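Local coordinates for fatty acid biosynthesis transcriptional regulator (Streptococcus pneumoniae, PDB 6JBX), which binds DNA as a MarR-family transcription factor and probably represses the genes of fatty acid synthesis, at residues A[46-51]-A[75-80]; A[59-64]-A[69-74]. One frame throughout, in Å; residues are numbered along the deposited sequence.

How the contacts relate
Both contacts lie in the winged helix-turn-helix domain and share helix 71-84, the recognition helix. Contact 2 uses its first turn and the two residues before it, contact 1 the turns that follow. Their centres are about 9 Å apart. Along the chain the order is 46-51, 59-64, 69-74, 75-80, so contact 2 is nested inside the loop closed by contact 1. Helices 43-54 and 60-67 follow each other and supply the other two segments. The contacts meet directly: Val-51 packs on Val-63, and Leu-78 packs on Pro-60. Together they set helix 71-84 against the two helices before it, while that helix and the residues just before it also touch DNA of chains C and D.

Contact 1: residues A[46-51]-A[75-80]; sequences MHTIDV and TTSLNN. With nucleotides of chain D.
Thr-48 of helix 43-54 meets Ser-77 and Leu-78 of helix 71-84 with the two branches of its side chain. The methyl CG2 lies 3.8 Å from CD2 of Leu-78, an apolar touch in which the two side chains cross at a slant. The hydroxyl OG1 is 3.6 Å from OG of Ser-77, too far for a hydrogen bond. The torsion of Thr-48 (chi1 -57°) sets OG1 beside its own backbone N and CG2 beside the carbonyl carbon, which gives each branch a different partner. Ser-77 has OG anti to its backbone N (chi1 -177°), and this carries the hydroxyl to Thr-48. No hydrogen bond crosses between the segments, and little surface is buried. The CA atoms of Thr-48 and Ser-77 stay 7.7 Å apart.

Other residues of 75-80 bind DNA. Thr-75 OG1 donates to the phosphate oxygen OP2 of DT6 of chain D at 2.9 Å. Its CG2 is 3.7 Å from the base methyl C7 of DT7 of chain D. One turn on, Asn-79 ND2 donates to OP2 of DT7 of chain D at 3.0 Å, while its OD1 takes a weak hydrogen bond from Arg-89.

Around this contact, Thr-48 also touches Leu-67 of helix 60-67 and Leu-81 of helix 71-84. Ile-49 packs on Ile-110 of helix 105-125, and Leu-78 on Ile-87 of strand 87-91.

Contact 2: residues A[59-64]-A[69-74]; sequences TPSQVS and VTLGTV. With nucleotides of chain C; nucleotides of chain D.
Leu-71 and Val-74 of helix 71-84 pack on Pro-60, Val-63 and Ser-64 of helix 60-67. This is the helix-turn-helix of the MarR fold, with 71-84 as recognition helix. CD1 of Leu-71 sits 3.5 Å from O of Pro-60 and also touches that proline's CB. Val-74 spreads its two methyls: CG1 lies near O and CB of Pro-60, while CG2 reaches CG1 of Val-63 at 3.9 Å and also the backbone of Ser-64.

Ser-64 bridges the turn. Its OG, anti to the backbone N (chi1 -178°), points to O of Val-69, but the modelled bond is very short and its exact geometry doubtful. Val-69 N returns a weak bond to Ser-64 O.

DA5 of chain D lies at the start of helix 60-67, where Ser-61 N donates to its OP2 at 3.0 Å. Ser-61 OG is modelled doubtfully close to the same oxygen. DC15 of chain C lies at the start of helix 71-84. Thr-70, the N-cap, donates its N to OP2 of DC15 at 2.8 Å, nearly straight at 170°. Thr-73 OG1 donates to the same oxygen at 2.9 Å, and Thr-70 OG1 adds a weak bond. The helix dipole would probably attract this phosphate.

Further out, Thr-59 and Gln-62 fit a capping box at the start of helix 60-67. Thr-59 N donates to Gln-62 OE1; the return bond from Gln-62 N to Thr-59 OG1 is less certain. Pro-60 and Val-63 rest on Leu-101 of strand 99-103.

Leu-71 also faces the bases: CD2 lies 3.5 Å from C8 of DA5 of chain D, and CG lies 3.6 Å from the methyl C7 of DT6 of chain D.

Contact 1: residues A[46-51]-A[75-80]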
# COMPACT_ATOMS: atom_id res chain seq x y z
N MET A 46 -11.17 -1.29 -7.91
CA MET A 46 -11.58 -2.46 -7.12
C MET A 46 -11.95 -2.01 -5.70
O MET A 46 -12.90 -2.53 -5.13
CB MET A 46 -10.48 -3.51 -7.09
CG MET A 46 -10.90 -4.84 -6.53
SD MET A 46 -12.19 -5.74 -7.43
CE MET A 46 -13.46 -5.63 -6.18
N HIS A 47 -11.31 -0.97 -5.17
CA HIS A 47 -11.70 -0.52 -3.83
C HIS A 47 -13.12 0.06 -3.84
O HIS A 47 -13.87 -0.18 -2.93
CB HIS A 47 -10.71 0.51 -3.25
CG HIS A 47 -9.37 -0.08 -2.95
ND1 HIS A 47 -8.23 0.69 -2.94
CD2 HIS A 47 -9.00 -1.36 -2.71
CE1 HIS A 47 -7.20 -0.09 -2.68
NE2 HIS A 47 -7.64 -1.36 -2.55
N THR A 48 -13.45 0.86 -4.86
CA THR A 48 -14.80 1.41 -4.99
C THR A 48 -15.80 0.26 -5.14
O THR A 48 -16.80 0.22 -4.43
CB THR A 48 -14.89 2.41 -6.14
OG1 THR A 48 -13.93 3.43 -5.88
CG2 THR A 48 -16.26 3.02 -6.28
N ILE A 49 -15.47 -0.73 -5.97
CA ILE A 49 -16.38 -1.86 -6.15
C ILE A 49 -16.63 -2.55 -4.79
O ILE A 49 -17.76 -2.98 -4.49
CB ILE A 49 -15.86 -2.83 -7.21
CG1 ILE A 49 -15.95 -2.20 -8.61
CG2 ILE A 49 -16.59 -4.16 -7.16
CD1 ILE A 49 -15.46 -3.09 -9.71
N ASP A 50 -15.58 -2.66 -4.01
CA ASP A 50 -15.58 -3.38 -2.72
C ASP A 50 -16.52 -2.69 -1.72
O ASP A 50 -17.35 -3.34 -1.11
CB ASP A 50 -14.14 -3.41 -2.17
CG ASP A 50 -13.96 -4.32 -0.99
OD1 ASP A 50 -14.47 -5.47 -1.06
OD2 ASP A 50 -13.35 -3.86 0.01
N VAL A 51 -16.41 -1.39 -1.61
CA VAL A 51 -17.30 -0.64 -0.73
C VAL A 51 -18.76 -0.90 -1.15
O VAL A 51 -19.61 -1.20 -0.30
CB VAL A 51 -16.96 0.86 -0.76
CG1 VAL A 51 -18.02 1.68 -0.04
CG2 VAL A 51 -15.59 1.14 -0.18
N THR A 75 -17.00 10.56 -7.84
CA THR A 75 -17.95 10.68 -8.96
C THR A 75 -17.29 10.21 -10.26
O THR A 75 -17.92 9.51 -11.05
CB THR A 75 -18.49 12.10 -9.10
OG1 THR A 75 -19.32 12.33 -7.95
CG2 THR A 75 -19.29 12.30 -10.38
N THR A 76 -16.03 10.60 -10.47
CA THR A 76 -15.29 10.21 -11.67
C THR A 76 -15.16 8.69 -11.73
O THR A 76 -15.40 8.08 -12.76
CB THR A 76 -13.94 10.93 -11.72
OG1 THR A 76 -14.28 12.31 -11.90
CG2 THR A 76 -13.03 10.41 -12.83
N SER A 77 -14.78 8.08 -10.62
CA SER A 77 -14.58 6.65 -10.57
C SER A 77 -15.91 5.95 -10.86
O SER A 77 -15.95 4.96 -11.64
CB SER A 77 -13.99 6.25 -9.24
OG SER A 77 -13.72 4.87 -9.18
N LEU A 78 -17.01 6.45 -10.28
CA LEU A 78 -18.30 5.82 -10.50
C LEU A 78 -18.71 5.97 -11.98
O LEU A 78 -19.25 5.02 -12.55
CB LEU A 78 -19.36 6.44 -9.58
CG LEU A 78 -19.16 6.24 -8.08
CD1 LEU A 78 -20.14 7.12 -7.31
CD2 LEU A 78 -19.32 4.79 -7.66
N ASN A 79 -18.42 7.11 -12.61
CA ASN A 79 -18.74 7.29 -14.04
C ASN A 79 -18.02 6.23 -14.87
O ASN A 79 -18.64 5.61 -15.73
CB ASN A 79 -18.34 8.68 -14.56
CG ASN A 79 -19.23 9.81 -14.07
OD1 ASN A 79 -20.27 9.56 -13.46
ND2 ASN A 79 -18.82 11.05 -14.34
N ASN A 80 -16.71 6.03 -14.63
CA ASN A 80 -15.94 4.97 -15.34
C ASN A 80 -16.55 3.58 -15.06
O ASN A 80 -16.61 2.72 -15.93
CB ASN A 80 -14.45 5.01 -14.99
CG ASN A 80 -13.77 6.28 -15.46
OD1 ASN A 80 -14.22 6.91 -16.43
ND2 ASN A 80 -12.73 6.72 -14.76
P DT D 6 -23.15 11.70 -9.11
OP1 DT D 6 -23.95 10.88 -10.03
OP2 DT D 6 -21.94 11.21 -8.41
O5' DT D 6 -22.76 13.01 -9.92
C5' DT D 6 -23.77 13.75 -10.59
C4' DT D 6 -23.12 14.98 -11.17
O4' DT D 6 -22.58 15.77 -10.10
C3' DT D 6 -21.94 14.68 -12.08
O3' DT D 6 -22.38 14.97 -13.39
C2' DT D 6 -20.85 15.65 -11.65
C1' DT D 6 -21.58 16.57 -10.67
N1 DT D 6 -20.75 17.06 -9.58
C2 DT D 6 -20.33 18.37 -9.63
O2 DT D 6 -20.61 19.11 -10.56
N3 DT D 6 -19.56 18.77 -8.57
C4 DT D 6 -19.20 18.01 -7.48
O4 DT D 6 -18.50 18.50 -6.60
C5 DT D 6 -19.64 16.64 -7.51
C7 DT D 6 -19.27 15.74 -6.37
C6 DT D 6 -20.40 16.24 -8.53
P DT D 7 -21.44 14.65 -14.64
OP1 DT D 7 -22.32 14.60 -15.83
OP2 DT D 7 -20.58 13.52 -14.27
O5' DT D 7 -20.61 16.00 -14.82
C5' DT D 7 -21.33 17.22 -15.00
C4' DT D 7 -20.36 18.37 -14.96
O4' DT D 7 -19.79 18.45 -13.64
C3' DT D 7 -19.18 18.22 -15.92
O3' DT D 7 -19.27 19.28 -16.88
C2' DT D 7 -17.94 18.28 -15.03
C1' DT D 7 -18.46 18.91 -13.75
N1 DT D 7 -17.76 18.55 -12.51
C2 DT D 7 -17.15 19.53 -11.76
O2 DT D 7 -17.06 20.69 -12.13
N3 DT D 7 -16.59 19.09 -10.59
C4 DT D 7 -16.65 17.82 -10.07
O4 DT D 7 -16.11 17.58 -8.99
C5 DT D 7 -17.30 16.84 -10.90
C7 DT D 7 -17.34 15.41 -10.46
C6 DT D 7 -17.84 17.25 -12.05

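Contact 2: residues A[59-64]-A[69-74]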
# COMPACT_ATOMS: atom_id res chain seq x y z
N THR A 59 -24.18 5.48 -0.74
CA THR A 59 -24.22 6.69 -1.56
C THR A 59 -22.79 7.16 -1.90
O THR A 59 -21.83 6.81 -1.20
CB THR A 59 -24.94 7.83 -0.82
OG1 THR A 59 -24.08 8.34 0.19
CG2 THR A 59 -26.23 7.38 -0.16
N PRO A 60 -22.67 8.03 -2.89
CA PRO A 60 -21.32 8.55 -3.15
C PRO A 60 -20.64 9.17 -1.92
O PRO A 60 -19.43 8.93 -1.71
CB PRO A 60 -21.55 9.64 -4.20
CG PRO A 60 -22.69 9.08 -5.01
CD PRO A 60 -23.59 8.45 -3.97
N SER A 61 -21.38 9.97 -1.16
CA SER A 61 -20.83 10.59 0.06
C SER A 61 -20.27 9.51 0.98
O SER A 61 -19.18 9.68 1.51
CB SER A 61 -21.87 11.44 0.75
OG SER A 61 -22.32 12.48 -0.12
N GLN A 62 -20.96 8.38 1.12
CA GLN A 62 -20.50 7.36 2.08
C GLN A 62 -19.26 6.67 1.53
O GLN A 62 -18.38 6.28 2.30
CB GLN A 62 -21.59 6.33 2.37
CG GLN A 62 -23.00 6.92 2.34
CD GLN A 62 -24.09 6.10 3.00
OE1 GLN A 62 -24.53 5.08 2.47
NE2 GLN A 62 -24.58 6.59 4.13
N VAL A 63 -19.19 6.51 0.20
CA VAL A 63 -18.01 5.92 -0.43
C VAL A 63 -16.81 6.86 -0.23
O VAL A 63 -15.74 6.42 0.11
CB VAL A 63 -18.24 5.62 -1.92
CG1 VAL A 63 -16.95 5.21 -2.63
CG2 VAL A 63 -19.32 4.57 -2.12
N SER A 64 -17.01 8.14 -0.45
CA SER A 64 -16.01 9.15 -0.17
C SER A 64 -15.42 9.03 1.25
O SER A 64 -14.20 8.94 1.44
CB SER A 64 -16.62 10.48 -0.35
OG SER A 64 -15.64 11.46 -0.13
N VAL A 69 -11.24 10.02 0.07
CA VAL A 69 -10.97 10.91 -1.07
C VAL A 69 -12.20 11.80 -1.23
O VAL A 69 -13.25 11.46 -0.71
CB VAL A 69 -10.69 10.16 -2.38
CG1 VAL A 69 -9.53 9.18 -2.24
CG2 VAL A 69 -11.92 9.43 -2.90
N THR A 70 -12.05 12.86 -2.00
CA THR A 70 -13.11 13.81 -2.12
C THR A 70 -14.21 13.27 -3.03
O THR A 70 -14.03 12.29 -3.72
CB THR A 70 -12.64 15.14 -2.71
OG1 THR A 70 -12.52 14.99 -4.13
CG2 THR A 70 -11.34 15.60 -2.09
N LEU A 71 -15.34 13.97 -3.02
CA LEU A 71 -16.52 13.46 -3.66
C LEU A 71 -16.35 13.50 -5.18
O LEU A 71 -16.80 12.57 -5.85
CB LEU A 71 -17.75 14.28 -3.24
CG LEU A 71 -19.10 13.60 -3.46
CD1 LEU A 71 -19.12 12.20 -2.89
CD2 LEU A 71 -20.22 14.42 -2.83
N GLY A 72 -15.73 14.57 -5.71
CA GLY A 72 -15.41 14.68 -7.16
C GLY A 72 -14.68 13.45 -7.68
O GLY A 72 -15.04 12.89 -8.71
N THR A 73 -13.69 13.01 -6.91
CA THR A 73 -12.91 11.83 -7.17
C THR A 73 -13.79 10.58 -7.23
O THR A 73 -13.62 9.75 -8.13
CB THR A 73 -11.84 11.63 -6.09
OG1 THR A 73 -10.93 12.72 -6.26
CG2 THR A 73 -11.10 10.32 -6.21
N VAL A 74 -14.70 10.44 -6.26
CA VAL A 74 -15.62 9.29 -6.25
C VAL A 74 -16.54 9.37 -7.48
O VAL A 74 -16.79 8.34 -8.13
CB VAL A 74 -16.44 9.21 -4.96
CG1 VAL A 74 -17.70 8.36 -5.14
CG2 VAL A 74 -15.60 8.66 -3.81
P DC C 15 -8.43 13.31 -3.01
OP1 DC C 15 -8.21 13.01 -1.58
OP2 DC C 15 -9.74 13.04 -3.65
O5' DC C 15 -8.20 14.81 -3.43
C5' DC C 15 -6.97 15.43 -3.03
C4' DC C 15 -6.97 16.86 -3.51
O4' DC C 15 -7.17 16.87 -4.94
C3' DC C 15 -8.10 17.69 -2.92
O3' DC C 15 -7.59 18.97 -2.54
C2' DC C 15 -9.09 17.83 -4.05
C1' DC C 15 -8.21 17.77 -5.28
N1 DC C 15 -8.88 17.25 -6.49
C2 DC C 15 -8.69 17.91 -7.70
O2 DC C 15 -7.97 18.91 -7.73
N3 DC C 15 -9.32 17.45 -8.81
C4 DC C 15 -10.09 16.36 -8.73
N4 DC C 15 -10.69 15.94 -9.85
C5 DC C 15 -10.29 15.67 -7.51
C6 DC C 15 -9.68 16.14 -6.42
P DA D 5 -25.06 11.60 -2.55
OP1 DA D 5 -25.86 10.41 -2.95
OP2 DA D 5 -23.96 11.45 -1.55
O5' DA D 5 -24.51 12.30 -3.86
C5' DA D 5 -25.39 12.40 -4.95
C4' DA D 5 -24.86 13.37 -5.97
O4' DA D 5 -24.43 14.60 -5.36
C3' DA D 5 -23.64 12.90 -6.78
O3' DA D 5 -24.16 12.28 -7.97
C2' DA D 5 -22.88 14.19 -7.03
C1' DA D 5 -23.78 15.27 -6.40
N9 DA D 5 -23.05 16.40 -5.83
C8 DA D 5 -22.36 16.45 -4.65
N7 DA D 5 -21.78 17.61 -4.43
C5 DA D 5 -22.12 18.37 -5.54
C6 DA D 5 -21.81 19.69 -5.91
N6 DA D 5 -21.07 20.51 -5.16
N1 DA D 5 -22.28 20.14 -7.09
C2 DA D 5 -23.03 19.32 -7.84
N3 DA D 5 -23.41 18.06 -7.58
C4 DA D 5 -22.90 17.64 -6.41
P DT D 6 -23.15 11.70 -9.11
OP1 DT D 6 -23.95 10.88 -10.03
OP2 DT D 6 -21.94 11.21 -8.41
O5' DT D 6 -22.76 13.01 -9.92
C5' DT D 6 -23.77 13.75 -10.59
C4' DT D 6 -23.12 14.98 -11.17
O4' DT D 6 -22.58 15.77 -10.10
C3' DT D 6 -21.94 14.68 -12.08
O3' DT D 6 -22.38 14.97 -13.39
C2' DT D 6 -20.85 15.65 -11.65
C1' DT D 6 -21.58 16.57 -10.67
N1 DT D 6 -20.75 17.06 -9.58
C2 DT D 6 -20.33 18.37 -9.63
O2 DT D 6 -20.61 19.11 -10.56
N3 DT D 6 -19.56 18.77 -8.57
C4 DT D 6 -19.20 18.01 -7.48
O4 DT D 6 -18.50 18.50 -6.60
C5 DT D 6 -19.64 16.64 -7.51
C7 DT D 6 -19.27 15.74 -6.37
C6 DT D 6 -20.40 16.24 -8.53